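Local coordinates for protein CRISPR-associated endoribonuclease Cas6 1 (Methanocaldococcus jannaschii DSM 2661, PDB 5YI6) that probably cleaves CRISPR precursor transcripts into CRISPR RNA as an RNA-binding endoribonuclease of the Cas6 family in antiviral defence, at residues Glu8-Thr13 with Val113-Ile118; Pro40-Arg45 with Leu99-Leu104; His47-Phe52 with Asn88-Asn93. All blocks are in the same frame, centred on the assembly; numbering follows the deposited sequence.

Interaction 1 of 3, residues Glu8-Thr13 with Val113-Ile118; sequences ELELQT and VRKAKI. With PO4 (phosphate ion), chain G.
E8 and K117 both set CG trans to their own backbone N (chi1 172° and 175°). Their extended chains leave the same face of the sheet and cross, with E8 OE1 3.7 Å from K117 CD. This brings a carboxylate and an ammonium group to one phosphate ion, probably from the crystallisation liquor. K117 NZ donates to phosphate O3 at 3.0 Å and only weakly to O1. E8 OE1 lies 2.6 Å from phosphate O1, and E10 OE2 is also near the ion. A water bridges K117 NZ and E8 OE2. R63 pairs with E8 OE2 and also binds the phosphate.

The backbones belong to antiparallel strands 5-12 and 109-118, adjacent in the N-terminal sheet, consistent with the ferredoxin-like fold of the Cas6 family. E8 and K117 form a hydrogen-bonded pair, with K117 N to E8 O at 2.8 Å. E10 O takes R114 N while E10 N reaches K115 O, so R114 and K115 both stand opposite E10: a classic beta bulge. L9 and A116 form a non-hydrogen-bonded pair on the face opposite E8 and K117; there L9 CD2 also touches V113 CG1 at 3.8 Å, and L11 CD2 meets V113 CG2. Helix 88-101 packs over this apolar face through L98 and L99.

E8 OE1 and phosphate O1 are close enough that they probably share a proton. K117 and R63 would offset the negative charge.

Interaction 2 of 3, residues Pro40-Arg45 with Leu99-Leu104; sequences PAYAKR and LEDGKL
E100 meets A41 and R45 through its carboxylate end. Its CG is trans to the backbone N (chi1 176°) and the chain stays extended, which carries the carboxylate to the short helix 40-43. CD rests on the methyl of A41, with A41 CB to E100 CD at 3.7 Å. E100 OE1 forms a salt bridge with R45 NH1 at 2.8 Å. The bond uses the anti side of the oxygen, 29° out of the carboxylate plane, and the guanidinium stands almost square to the carboxylate. The same NH1 also donates to A41 O at 2.9 Å, on a carbonyl lone pair. Both partners lie close to the guanidinium plane, so two bonds restrain its rotation. Two waters extend the link. One accepts from R45 NH2 and donates to E100 OE1. The other accepts from K44 NZ and donates to E100 OE2.

D101 follows, in the last turn of helix 88-101. This helix runs from strand 78-85 to strand 103-106 and packs on the N-terminal sheet; here its C-terminal end meets the segment that leads toward H47, the probable proton donor. D101 OD2 accepts from Y42 OH at 2.8 Å. The oxygen lies at the ring edge, in the ring plane, and the hydroxyl reaches its anti side. Ring and carboxylate planes are 79° apart. K34 of helix 23-35 also pairs with OD2, so a hydroxyl and an ammonium group share one oxygen. The phenol ring packs between these helices, touching K34, F94 and L98.

G102 leaves the helical conformation with a positive phi, which suits glycine: a CB would press on the carbonyl O of D101. K103 then begins the edge strand, and its backbone N makes a weak 3.4 Å bond back to D101 OD1.

Interaction 3 of 3, residues His47-Phe52 with Asn88-Asn93; sequences HNYQKF and NEFIEN
The Y49 ring carries F90 on one face and N48 CB on the opposite face. F52 CB lies at its edge, in plane. F90 CB makes a CH-pi contact over the face of Y49, 4.2 Å from the ring centroid. The F90 ring in turn takes F52 over one face, with F52 CE2 3.7 Å from F90 CG, while Y49 CG lies at its edge. Both ring pairs are oblique: the planes of Y49 and F90 meet at 57°, those of F52 and F90 at 45°.

F90 has CG trans to the backbone N (chi1 169°), which turns its ring off helix 88-101 and in among its neighbours. Y49, F52 and F90 form an aromatic cluster. It joins the start of this helix to a loop whose type I beta turn runs from Y49 to F52. The loop also holds H47, the probable proton donor, and leads on to K53, the probable transition-state stabiliser. The F90 ring also meets that of F55, and S85 of strand 78-85 touches F90 and F52.

The phenol oxygen reaches over E89, with Y49 OH 3.1 Å from E89 CG. Its angle to E89 OE1 is too poor for a hydrogen bond. The carboxylate instead pairs with R2, and a water donates to E89 OE2 while accepting from N48 ND2 at 2.9 Å. N93 ND2 lies 4.0 Å from Y49 CE2 and is bonded to R45 O.

Helix 88-101 ties the three contacts together. Its start serves interaction 3 and its end interaction 2, while its apolar side packs on the sheet of interaction 1. Interactions 1 and 2 touch: V113 N lies 2.8 Å from G102 O, probably a hydrogen bond, and V113 CG1 packs 3.9 Å from L99 CD2. Interactions 2 and 3 meet where N93 ND2 approaches R45 O at 2.8 Å. Interactions 1 and 3 do not touch. H47, the probable proton donor, belongs to the loop of interaction 3, and the R45 side chain is about 7 Å from that of H47. Interaction 1 lies away from the annotated sites.

Interaction 1 of 3, residues Glu8-Thr13 with Val113-Ile118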
loop_
_atom_site.group_PDB
_atom_site.type_symbol
_atom_site.label_atom_id
_atom_site.label_comp_id
_atom_site.label_asym_id
_atom_site.label_seq_id
_atom_site.Cartn_x
_atom_site.Cartn_y
_atom_site.Cartn_z
ATOM N N GLU A 8 -11.087 2.045 4.737
ATOM C CA GLU A 8 -11.448 0.841 4.002
ATOM C C GLU A 8 -12.525 1.203 2.981
ATOM O O GLU A 8 -13.669 1.491 3.354
ATOM C CB GLU A 8 -11.951 -0.191 5.003
ATOM C CG GLU A 8 -12.545 -1.444 4.298
ATOM C CD GLU A 8 -13.286 -2.311 5.282
ATOM O OE1 GLU A 8 -14.534 -2.211 5.370
ATOM O OE2 GLU A 8 -12.609 -3.088 5.973
ATOM N N LEU A 9 -12.192 1.151 1.694
ATOM C CA LEU A 9 -13.182 1.371 0.658
ATOM C C LEU A 9 -13.910 0.069 0.431
ATOM O O LEU A 9 -13.272 -0.937 0.090
ATOM C CB LEU A 9 -12.600 1.792 -0.686
ATOM C CG LEU A 9 -12.201 3.169 -1.100
ATOM C CD1 LEU A 9 -11.926 3.098 -2.630
ATOM C CD2 LEU A 9 -13.359 4.103 -0.751
ATOM N N GLU A 10 -15.236 0.108 0.585
ATOM C CA GLU A 10 -16.070 -1.066 0.365
ATOM C C GLU A 10 -16.518 -1.060 -1.085
ATOM O O GLU A 10 -17.242 -0.150 -1.505
ATOM C CB GLU A 10 -17.275 -1.016 1.322
ATOM C CG GLU A 10 -16.812 -0.839 2.774
ATOM C CD GLU A 10 -17.955 -0.869 3.801
ATOM O OE1 GLU A 10 -19.131 -0.962 3.409
ATOM O OE2 GLU A 10 -17.655 -0.780 4.999
ATOM N N LEU A 11 -16.086 -2.058 -1.848
ATOM C CA LEU A 11 -16.332 -2.132 -3.273
ATOM C C LEU A 11 -17.307 -3.265 -3.566
ATOM O O LEU A 11 -17.328 -4.272 -2.853
ATOM C CB LEU A 11 -15.026 -2.378 -4.050
ATOM C CG LEU A 11 -13.894 -1.376 -3.778
ATOM C CD1 LEU A 11 -12.592 -1.811 -4.489
ATOM C CD2 LEU A 11 -14.314 -0.015 -4.282
ATOM N N GLN A 12 -18.051 -3.126 -4.662
ATOM C CA GLN A 12 -19.033 -4.156 -5.027
ATOM C C GLN A 12 -18.996 -4.349 -6.529
ATOM O O GLN A 12 -19.164 -3.376 -7.276
ATOM C CB GLN A 12 -20.445 -3.735 -4.575
ATOM C CG GLN A 12 -21.552 -4.704 -5.009
ATOM C CD GLN A 12 -21.688 -5.855 -4.051
ATOM O OE1 GLN A 12 -22.106 -5.659 -2.917
ATOM N NE2 GLN A 12 -21.355 -7.065 -4.498
ATOM N N THR A 13 -18.760 -5.583 -6.970
ATOM C CA THR A 13 -18.872 -5.947 -8.383
ATOM C C THR A 13 -19.867 -7.113 -8.492
ATOM O O THR A 13 -20.576 -7.423 -7.535
ATOM C CB THR A 13 -17.506 -6.285 -8.976
ATOM O OG1 THR A 13 -17.631 -6.451 -10.396
ATOM C CG2 THR A 13 -16.915 -7.567 -8.358
ATOM N N VAL A 113 -18.182 1.905 -5.816
ATOM C CA VAL A 113 -17.588 2.373 -4.561
ATOM C C VAL A 113 -18.742 2.727 -3.627
ATOM O O VAL A 113 -19.359 3.774 -3.777
ATOM C CB VAL A 113 -16.664 3.580 -4.783
ATOM C CG1 VAL A 113 -16.027 3.997 -3.427
ATOM C CG2 VAL A 113 -15.590 3.252 -5.840
ATOM N N ARG A 114 -19.011 1.865 -2.635
ATOM C CA ARG A 114 -20.218 1.971 -1.817
ATOM C C ARG A 114 -20.057 2.938 -0.645
ATOM O O ARG A 114 -20.929 3.769 -0.407
ATOM C CB ARG A 114 -20.602 0.582 -1.291
ATOM C CG ARG A 114 -20.994 -0.393 -2.422
ATOM C CD ARG A 114 -22.188 0.132 -3.216
ATOM N NE ARG A 114 -22.777 -0.911 -4.066
ATOM C CZ ARG A 114 -23.568 -0.677 -5.111
ATOM N NH1 ARG A 114 -23.882 0.577 -5.444
ATOM N NH2 ARG A 114 -24.040 -1.698 -5.829
ATOM N N LYS A 115 -19.000 2.782 0.149
ATOM C CA LYS A 115 -18.794 3.500 1.410
ATOM C C LYS A 115 -17.301 3.512 1.712
ATOM O O LYS A 115 -16.544 2.681 1.197
ATOM C CB LYS A 115 -19.499 2.820 2.593
ATOM C CG LYS A 115 -20.940 2.452 2.409
ATOM C CD LYS A 115 -21.492 1.838 3.672
ATOM C CE LYS A 115 -22.967 1.426 3.459
ATOM N NZ LYS A 115 -23.521 0.832 4.672
ATOM N N ALA A 116 -16.890 4.400 2.615
ATOM C CA ALA A 116 -15.512 4.387 3.088
ATOM C C ALA A 116 -15.544 4.317 4.605
ATOM O O ALA A 116 -15.923 5.292 5.271
ATOM C CB ALA A 116 -14.750 5.649 2.622
ATOM N N LYS A 117 -15.049 3.207 5.152
ATOM C CA LYS A 117 -15.076 2.976 6.588
ATOM C C LYS A 117 -13.812 3.564 7.210
ATOM O O LYS A 117 -12.701 3.334 6.718
ATOM C CB LYS A 117 -15.184 1.472 6.864
ATOM C CG LYS A 117 -15.102 1.106 8.349
ATOM C CD LYS A 117 -15.064 -0.404 8.519
ATOM C CE LYS A 117 -14.886 -0.809 9.978
ATOM N NZ LYS A 117 -14.836 -2.324 10.096
ATOM N N ILE A 118 -13.983 4.341 8.269
ATOM C CA ILE A 118 -12.840 4.965 8.938
ATOM C C ILE A 118 -12.188 3.965 9.884
ATOM O O ILE A 118 -12.871 3.337 10.696
ATOM C CB ILE A 118 -13.290 6.213 9.708
ATOM C CG1 ILE A 118 -13.873 7.251 8.741
ATOM C CG2 ILE A 118 -12.110 6.786 10.577
ATOM C CD1 ILE A 118 -14.699 8.328 9.476
HETATM P P PO4 G . -17.074 -3.923 7.381
HETATM O O1 PO4 G . -15.596 -3.827 7.086
HETATM O O2 PO4 G . -17.936 -3.460 6.265
HETATM O O3 PO4 G . -17.374 -3.154 8.629
HETATM O O4 PO4 G . -17.389 -5.400 7.570
HETATM O O HOH W 1 -12.586 -3.453 8.846
#

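Interaction 2 of 3, residues Pro40-Arg45 with Leu99-Leu104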
loop_
_atom_site.group_PDB
_atom_site.type_symbol
_atom_site.label_atom_id
_atom_site.label_comp_id
_atom_site.label_asym_id
_atom_site.label_seq_id
_atom_site.Cartn_x
_atom_site.Cartn_y
_atom_site.Cartn_z
ATOM N N PRO A 40 -13.918 16.750 -12.474
ATOM C CA PRO A 40 -13.976 17.712 -11.368
ATOM C C PRO A 40 -14.182 17.070 -10.005
ATOM O O PRO A 40 -13.832 17.698 -9.001
ATOM C CB PRO A 40 -15.162 18.618 -11.742
ATOM C CG PRO A 40 -15.284 18.500 -13.210
ATOM C CD PRO A 40 -14.733 17.179 -13.630
ATOM N N ALA A 41 -14.694 15.835 -9.943
ATOM C CA ALA A 41 -14.772 15.138 -8.665
ATOM C C ALA A 41 -13.402 15.016 -8.007
ATOM O O ALA A 41 -13.312 14.967 -6.774
ATOM C CB ALA A 41 -15.391 13.740 -8.855
ATOM N N TYR A 42 -12.329 14.958 -8.799
ATOM C CA TYR A 42 -10.978 14.865 -8.257
ATOM C C TYR A 42 -10.173 16.138 -8.433
ATOM O O TYR A 42 -9.366 16.477 -7.565
ATOM C CB TYR A 42 -10.212 13.717 -8.933
ATOM C CG TYR A 42 -10.904 12.371 -8.755
ATOM C CD1 TYR A 42 -10.790 11.667 -7.562
ATOM C CD2 TYR A 42 -11.661 11.802 -9.796
ATOM C CE1 TYR A 42 -11.410 10.407 -7.383
ATOM C CE2 TYR A 42 -12.307 10.536 -9.619
ATOM C CZ TYR A 42 -12.159 9.852 -8.426
ATOM O OH TYR A 42 -12.788 8.620 -8.247
ATOM N N ALA A 43 -10.398 16.839 -9.539
ATOM C CA ALA A 43 -9.508 17.900 -9.976
ATOM C C ALA A 43 -9.361 18.981 -8.911
ATOM O O ALA A 43 -8.242 19.324 -8.523
ATOM C CB ALA A 43 -10.031 18.485 -11.287
ATOM N N LYS A 44 -10.475 19.526 -8.422
ATOM C CA LYS A 44 -10.355 20.582 -7.419
ATOM C C LYS A 44 -9.778 20.036 -6.117
ATOM O O LYS A 44 -8.853 20.627 -5.528
ATOM C CB LYS A 44 -11.712 21.238 -7.197
ATOM C CG LYS A 44 -12.799 20.807 -8.208
ATOM C CD LYS A 44 -14.151 21.434 -7.844
ATOM C CE LYS A 44 -15.294 20.980 -8.739
ATOM N NZ LYS A 44 -16.151 19.950 -8.056
ATOM N N ARG A 45 -10.266 18.866 -5.698
ATOM C CA ARG A 45 -9.898 18.287 -4.406
ATOM C C ARG A 45 -8.433 17.903 -4.335
ATOM O O ARG A 45 -7.832 17.986 -3.256
ATOM C CB ARG A 45 -10.770 17.054 -4.114
ATOM C CG ARG A 45 -12.242 17.395 -3.871
ATOM C CD ARG A 45 -13.057 16.146 -3.620
ATOM N NE ARG A 45 -14.407 16.471 -3.123
ATOM C CZ ARG A 45 -15.523 16.121 -3.739
ATOM N NH1 ARG A 45 -15.456 15.421 -4.868
ATOM N NH2 ARG A 45 -16.702 16.442 -3.202
ATOM N N LEU A 99 -16.070 8.662 -3.746
ATOM C CA LEU A 99 -17.498 8.443 -3.462
ATOM C C LEU A 99 -18.381 9.184 -4.459
ATOM O O LEU A 99 -19.408 8.648 -4.883
ATOM C CB LEU A 99 -17.842 8.854 -2.030
ATOM C CG LEU A 99 -17.295 7.876 -0.989
ATOM C CD1 LEU A 99 -17.449 8.444 0.403
ATOM C CD2 LEU A 99 -17.972 6.499 -1.109
ATOM N N GLU A 100 -17.991 10.407 -4.858
ATOM C CA GLU A 100 -18.774 11.144 -5.849
ATOM C C GLU A 100 -18.717 10.466 -7.223
ATOM O O GLU A 100 -19.730 10.338 -7.915
ATOM C CB GLU A 100 -18.277 12.600 -5.942
ATOM C CG GLU A 100 -19.005 13.396 -7.044
ATOM C CD GLU A 100 -18.544 14.846 -7.180
ATOM O OE1 GLU A 100 -17.863 15.377 -6.289
ATOM O OE2 GLU A 100 -18.880 15.457 -8.203
ATOM N N ASP A 101 -17.525 10.062 -7.654
ATOM C CA ASP A 101 -17.365 9.293 -8.877
ATOM C C ASP A 101 -18.190 8.003 -8.812
ATOM O O ASP A 101 -19.050 7.739 -9.674
ATOM C CB ASP A 101 -15.850 9.029 -9.046
ATOM C CG ASP A 101 -15.496 8.141 -10.213
ATOM O OD1 ASP A 101 -16.384 7.555 -10.863
ATOM O OD2 ASP A 101 -14.283 8.018 -10.480
ATOM N N GLY A 102 -17.934 7.184 -7.793
ATOM C CA GLY A 102 -18.746 6.021 -7.508
ATOM C C GLY A 102 -18.324 4.742 -8.197
ATOM O O GLY A 102 -18.902 3.684 -7.904
ATOM N N LYS A 103 -17.355 4.792 -9.105
ATOM C CA LYS A 103 -16.942 3.607 -9.839
ATOM C C LYS A 103 -15.427 3.496 -9.909
ATOM O O LYS A 103 -14.719 4.495 -10.043
ATOM C CB LYS A 103 -17.528 3.576 -11.259
ATOM C CG LYS A 103 -19.055 3.645 -11.242
ATOM C CD LYS A 103 -19.654 3.046 -12.480
ATOM C CE LYS A 103 -19.609 1.516 -12.344
ATOM N NZ LYS A 103 -20.059 0.781 -13.559
ATOM N N LEU A 104 -14.935 2.266 -9.829
ATOM C CA LEU A 104 -13.499 1.997 -9.933
ATOM C C LEU A 104 -13.315 0.770 -10.802
ATOM O O LEU A 104 -13.827 -0.299 -10.474
ATOM C CB LEU A 104 -12.873 1.757 -8.542
ATOM C CG LEU A 104 -11.383 1.368 -8.551
ATOM C CD1 LEU A 104 -10.545 2.581 -8.918
ATOM C CD2 LEU A 104 -10.977 0.842 -7.180
HETATM O O HOH W 2 -18.107 17.847 -9.143
HETATM O O HOH W 3 -19.455 15.299 -3.480
#

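Interaction 3 of 3, residues His47-Phe52 with Asn88-Asn93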
loop_
_atom_site.group_PDB
_atom_site.type_symbol
_atom_site.label_atom_id
_atom_site.label_comp_id
_atom_site.label_asym_id
_atom_site.label_seq_id
_atom_site.Cartn_x
_atom_site.Cartn_y
_atom_site.Cartn_z
ATOM N N HIS A 47 -5.853 19.017 -6.414
ATOM C CA HIS A 47 -4.964 19.920 -7.142
ATOM C C HIS A 47 -3.588 20.004 -6.489
ATOM O O HIS A 47 -2.568 20.047 -7.177
ATOM C CB HIS A 47 -5.622 21.299 -7.215
ATOM C CG HIS A 47 -4.813 22.314 -7.954
ATOM N ND1 HIS A 47 -4.653 22.285 -9.324
ATOM C CD2 HIS A 47 -4.116 23.390 -7.516
ATOM C CE1 HIS A 47 -3.889 23.297 -9.698
ATOM N NE2 HIS A 47 -3.547 23.982 -8.621
ATOM N N ASN A 48 -3.538 20.002 -5.159
ATOM C CA ASN A 48 -2.279 20.126 -4.422
ATOM C C ASN A 48 -1.584 18.802 -4.154
ATOM O O ASN A 48 -0.557 18.792 -3.467
ATOM C CB ASN A 48 -2.510 20.847 -3.093
ATOM C CG ASN A 48 -2.909 22.280 -3.280
ATOM O OD1 ASN A 48 -2.519 22.912 -4.254
ATOM N ND2 ASN A 48 -3.716 22.796 -2.365
ATOM N N TYR A 49 -2.101 17.688 -4.683
ATOM C CA TYR A 49 -1.579 16.365 -4.356
ATOM C C TYR A 49 -1.144 15.583 -5.590
ATOM O O TYR A 49 -1.023 14.363 -5.521
ATOM C CB TYR A 49 -2.635 15.563 -3.567
ATOM C CG TYR A 49 -2.973 16.200 -2.253
ATOM C CD1 TYR A 49 -2.121 16.051 -1.146
ATOM C CD2 TYR A 49 -4.114 16.992 -2.111
ATOM C CE1 TYR A 49 -2.429 16.651 0.067
ATOM C CE2 TYR A 49 -4.414 17.594 -0.912
ATOM C CZ TYR A 49 -3.567 17.415 0.174
ATOM O OH TYR A 49 -3.875 18.015 1.366
ATOM N N GLN A 50 -0.888 16.258 -6.723
ATOM C CA GLN A 50 -0.561 15.555 -7.953
ATOM C C GLN A 50 0.813 14.908 -7.910
ATOM O O GLN A 50 1.078 13.970 -8.676
ATOM C CB GLN A 50 -0.659 16.531 -9.142
ATOM C CG GLN A 50 -2.068 17.065 -9.351
ATOM C CD GLN A 50 -3.039 15.926 -9.654
ATOM O OE1 GLN A 50 -2.987 15.350 -10.736
ATOM N NE2 GLN A 50 -3.908 15.593 -8.695
ATOM N N LYS A 51 1.695 15.377 -7.030
ATOM C CA LYS A 51 3.010 14.776 -6.860
ATOM C C LYS A 51 3.180 14.213 -5.457
ATOM O O LYS A 51 4.302 13.951 -5.023
ATOM C CB LYS A 51 4.099 15.810 -7.155
ATOM C CG LYS A 51 3.978 16.333 -8.581
ATOM C CD LYS A 51 5.054 17.355 -8.899
ATOM C CE LYS A 51 4.983 17.825 -10.356
ATOM N NZ LYS A 51 5.283 16.744 -11.336
ATOM N N PHE A 52 2.084 14.039 -4.738
ATOM C CA PHE A 52 2.142 13.594 -3.347
ATOM C C PHE A 52 2.424 12.105 -3.277
ATOM O O PHE A 52 1.699 11.319 -3.885
ATOM C CB PHE A 52 0.811 13.919 -2.672
ATOM C CG PHE A 52 0.745 13.477 -1.246
ATOM C CD1 PHE A 52 1.538 14.118 -0.272
ATOM C CD2 PHE A 52 -0.105 12.433 -0.859
ATOM C CE1 PHE A 52 1.493 13.704 1.063
ATOM C CE2 PHE A 52 -0.164 12.026 0.465
ATOM C CZ PHE A 52 0.617 12.670 1.434
ATOM N N ASN A 88 -4.068 13.445 6.574
ATOM C CA ASN A 88 -5.491 13.105 6.570
ATOM C C ASN A 88 -6.271 13.922 5.555
ATOM O O ASN A 88 -7.333 13.470 5.087
ATOM C CB ASN A 88 -6.111 13.234 7.963
ATOM C CG ASN A 88 -6.141 14.647 8.449
ATOM O OD1 ASN A 88 -5.198 15.405 8.234
ATOM N ND2 ASN A 88 -7.225 15.017 9.119
ATOM N N GLU A 89 -5.793 15.120 5.210
ATOM C CA GLU A 89 -6.489 15.894 4.186
ATOM C C GLU A 89 -6.431 15.212 2.821
ATOM O O GLU A 89 -7.405 15.253 2.066
ATOM C CB GLU A 89 -5.900 17.318 4.102
ATOM C CG GLU A 89 -6.552 18.175 3.013
ATOM C CD GLU A 89 -6.023 19.617 2.990
ATOM O OE1 GLU A 89 -5.184 19.967 3.858
ATOM O OE2 GLU A 89 -6.428 20.382 2.085
ATOM N N PHE A 90 -5.296 14.602 2.471
ATOM C CA PHE A 90 -5.236 13.827 1.233
ATOM C C PHE A 90 -6.298 12.742 1.233
ATOM O O PHE A 90 -7.024 12.555 0.245
ATOM C CB PHE A 90 -3.842 13.185 1.050
ATOM C CG PHE A 90 -3.802 12.164 -0.066
ATOM C CD1 PHE A 90 -3.850 12.564 -1.393
ATOM C CD2 PHE A 90 -3.761 10.800 0.216
ATOM C CE1 PHE A 90 -3.839 11.623 -2.430
ATOM C CE2 PHE A 90 -3.745 9.857 -0.817
ATOM C CZ PHE A 90 -3.780 10.278 -2.143
ATOM N N ILE A 91 -6.371 11.985 2.321
ATOM C CA ILE A 91 -7.285 10.851 2.367
ATOM C C ILE A 91 -8.731 11.337 2.298
ATOM O O ILE A 91 -9.546 10.781 1.557
ATOM C CB ILE A 91 -7.040 9.990 3.623
ATOM C CG1 ILE A 91 -5.664 9.289 3.558
ATOM C CG2 ILE A 91 -8.146 8.913 3.766
ATOM C CD1 ILE A 91 -5.561 8.217 2.468
ATOM N N GLU A 92 -9.067 12.380 3.062
ATOM C CA GLU A 92 -10.454 12.875 3.048
ATOM C C GLU A 92 -10.840 13.373 1.653
ATOM O O GLU A 92 -11.942 13.093 1.169
ATOM C CB GLU A 92 -10.634 13.990 4.077
ATOM C CG GLU A 92 -10.472 13.551 5.542
ATOM C CD GLU A 92 -11.727 12.933 6.135
ATOM O OE1 GLU A 92 -12.660 12.556 5.375
ATOM O OE2 GLU A 92 -11.756 12.785 7.382
ATOM N N ASN A 93 -9.950 14.155 1.011
ATOM C CA ASN A 93 -10.251 14.662 -0.325
ATOM C C ASN A 93 -10.389 13.538 -1.339
ATOM O O ASN A 93 -11.298 13.563 -2.186
ATOM C CB ASN A 93 -9.149 15.626 -0.771
ATOM C CG ASN A 93 -9.279 16.999 -0.131
ATOM O OD1 ASN A 93 -10.068 17.203 0.775
ATOM N ND2 ASN A 93 -8.434 17.919 -0.554
HETATM O O HOH W 4 -5.246 20.962 -0.783
#